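Side-chain contact in domain of Unknown Function with a Cystatin-Like Fold (Nostoc punctiforme, PDB 2RGQ), which is of unknown function but has a cystatin-like fold and a SnoaL-like domain of the NTF2 clan, whose members include enzymes and binding proteins built round a curved sheet: residues Leu7-Ile12 with Ala76-Asn81. Residues are numbered along the deposited sequence; the frame is centred on the assembly and turned at random.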
loop_
_atom_site.group_PDB
_atom_site.type_symbol
_atom_site.label_atom_id
_atom_site.label_comp_id
_atom_site.label_asym_id
_atom_site.label_seq_id
_atom_site.Cartn_x
_atom_site.Cartn_y
_atom_site.Cartn_z
ATOM N N LEU B 7 17.119 3.807 -1.259
ATOM C CA LEU B 7 17.278 2.347 -1.012
ATOM C C LEU B 7 17.052 2.001 0.442
ATOM O O LEU B 7 16.388 0.961 0.729
ATOM C CB LEU B 7 18.600 1.797 -1.521
ATOM C CG LEU B 7 18.793 1.587 -3.035
ATOM C CD1 LEU B 7 20.215 1.267 -3.247
ATOM C CD2 LEU B 7 17.876 0.469 -3.629
ATOM N N ASP B 8 17.537 2.845 1.375
ATOM C CA ASP B 8 17.270 2.614 2.809
ATOM C C ASP B 8 15.761 2.606 3.111
ATOM O O ASP B 8 15.269 1.716 3.802
ATOM C CB ASP B 8 17.909 3.665 3.754
ATOM C CG ASP B 8 19.444 3.620 3.800
ATOM O OD1 ASP B 8 20.048 2.528 3.731
ATOM O OD2 ASP B 8 20.061 4.723 3.927
ATOM N N LYS B 9 15.046 3.616 2.640
ATOM C CA LYS B 9 13.590 3.694 2.831
ATOM C C LYS B 9 12.853 2.458 2.303
ATOM O O LYS B 9 11.984 1.910 2.976
ATOM C CB LYS B 9 13.044 4.979 2.186
ATOM C CG LYS B 9 13.482 6.283 2.960
ATOM C CD LYS B 9 12.567 7.455 2.582
ATOM C CE LYS B 9 12.674 8.609 3.573
ATOM N NZ LYS B 9 11.561 9.591 3.319
ATOM N N LEU B 10 13.209 2.040 1.082
ATOM C CA LEU B 10 12.598 0.848 0.472
ATOM C C LEU B 10 12.873 -0.405 1.304
ATOM O O LEU B 10 11.954 -1.207 1.549
ATOM C CB LEU B 10 13.035 0.700 -0.971
ATOM C CG LEU B 10 12.570 1.741 -1.957
ATOM C CD1 LEU B 10 13.372 1.661 -3.220
ATOM C CD2 LEU B 10 11.071 1.559 -2.296
ATOM N N GLU B 11 14.104 -0.552 1.782
ATOM C CA GLU B 11 14.488 -1.675 2.683
ATOM C C GLU B 11 13.716 -1.627 3.994
ATOM O O GLU B 11 13.268 -2.656 4.510
ATOM C CB GLU B 11 16.007 -1.714 2.948
ATOM C CG GLU B 11 16.501 -3.083 3.485
ATOM C CD GLU B 11 17.990 -3.147 3.792
ATOM O OE1 GLU B 11 18.731 -2.464 3.064
ATOM O OE2 GLU B 11 18.412 -3.863 4.758
ATOM N N ILE B 12 13.543 -0.438 4.558
ATOM C CA ILE B 12 12.777 -0.318 5.817
ATOM C C ILE B 12 11.298 -0.682 5.584
ATOM O O ILE B 12 10.691 -1.371 6.416
ATOM C CB ILE B 12 12.933 1.101 6.422
ATOM C CG1 ILE B 12 14.371 1.342 6.896
ATOM C CG2 ILE B 12 11.972 1.373 7.555
ATOM C CD1 ILE B 12 14.708 2.819 7.047
ATOM N N ALA B 76 3.290 4.406 4.643
ATOM C CA ALA B 76 4.573 4.494 5.344
ATOM C C ALA B 76 5.151 5.914 5.292
ATOM O O ALA B 76 5.210 6.571 4.231
ATOM C CB ALA B 76 5.587 3.516 4.790
ATOM N N ILE B 77 5.575 6.380 6.456
ATOM C CA ILE B 77 6.302 7.636 6.579
ATOM C C ILE B 77 7.535 7.262 7.406
ATOM O O ILE B 77 7.418 6.747 8.525
ATOM C CB ILE B 77 5.530 8.729 7.266
ATOM C CG1 ILE B 77 4.192 8.998 6.519
ATOM C CG2 ILE B 77 6.428 10.010 7.393
ATOM C CD1 ILE B 77 3.364 10.070 7.198
ATOM N N ILE B 78 8.691 7.563 6.839
ATOM C CA ILE B 78 9.972 7.206 7.432
ATOM C C ILE B 78 10.836 8.428 7.643
ATOM O O ILE B 78 10.994 9.240 6.731
ATOM C CB ILE B 78 10.735 6.163 6.540
ATOM C CG1 ILE B 78 9.925 4.864 6.383
ATOM C CG2 ILE B 78 12.175 5.898 7.104
ATOM C CD1 ILE B 78 10.466 3.976 5.234
ATOM N N GLN B 79 11.410 8.548 8.837
ATOM C CA GLN B 79 12.374 9.638 9.114
ATOM C C GLN B 79 13.574 9.106 9.893
ATOM O O GLN B 79 13.463 8.180 10.670
ATOM C CB GLN B 79 11.754 10.858 9.792
ATOM C CG GLN B 79 10.963 10.659 11.060
ATOM C CD GLN B 79 9.567 10.018 10.850
ATOM O OE1 GLN B 79 8.783 10.402 9.949
ATOM N NE2 GLN B 79 9.245 9.077 11.710
ATOM N N GLY B 80 14.732 9.679 9.634
ATOM C CA GLY B 80 15.942 9.238 10.282
ATOM C C GLY B 80 17.158 9.564 9.454
ATOM O O GLY B 80 17.157 10.516 8.675
ATOM N N ASN B 81 18.215 8.773 9.657
ATOM C CA ASN B 81 19.468 8.956 8.970
ATOM C C ASN B 81 19.917 7.595 8.420
ATOM O O ASN B 81 19.108 6.624 8.400
ATOM C CB ASN B 81 20.480 9.647 9.913
ATOM C CG ASN B 81 20.943 8.751 11.050
ATOM O OD1 ASN B 81 20.570 7.597 11.127
ATOM N ND2 ASN B 81 21.811 9.292 11.935
#
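Ile78 reaches from its strand to the helix surface formed by Lys9 and Ile12, about one turn apart, a compact example of how one branched side chain can join a helix to the inner face of a curved sheet. Its CD1 does most of the touching. Ile78 CD1 sits 3.8 Å from Ile12 CG2. The same Ile78 CD1 comes to 3.4 Å from the backbone O of Lys9. Ile78 CG2 meets Ile12 CD1 at 4.0 Å. In Ile78, chi1 (-60°) directs CG1 at the helix, and an extended chi2 (165°) carries CD1 on to Lys9 and Ile12.

The polar margin is looser. Lys9 runs out in an extended chain past Ile78, and its NZ makes a weak hydrogen bond of 3.5 Å to Ile78 O. Its stronger bond is a salt bridge to OE2 of Glu14 of the second subunit, another copy of the protein; that OE2 also accepts a hydrogen bond from Ile78 N. This partly exposed lysine therefore also takes part in a contact between subunits.

Leu4, from the loop before the helix, touches Lys9, Ile12 and Ile78, and Met87 of strand 84-95 packs against both isoleucines. Helix 6-25 thus lies against strand 69-80, outermost in this chain's sheet, and its neighbour 84-95, with Trp118 of strand 117-127 also touching Ile12.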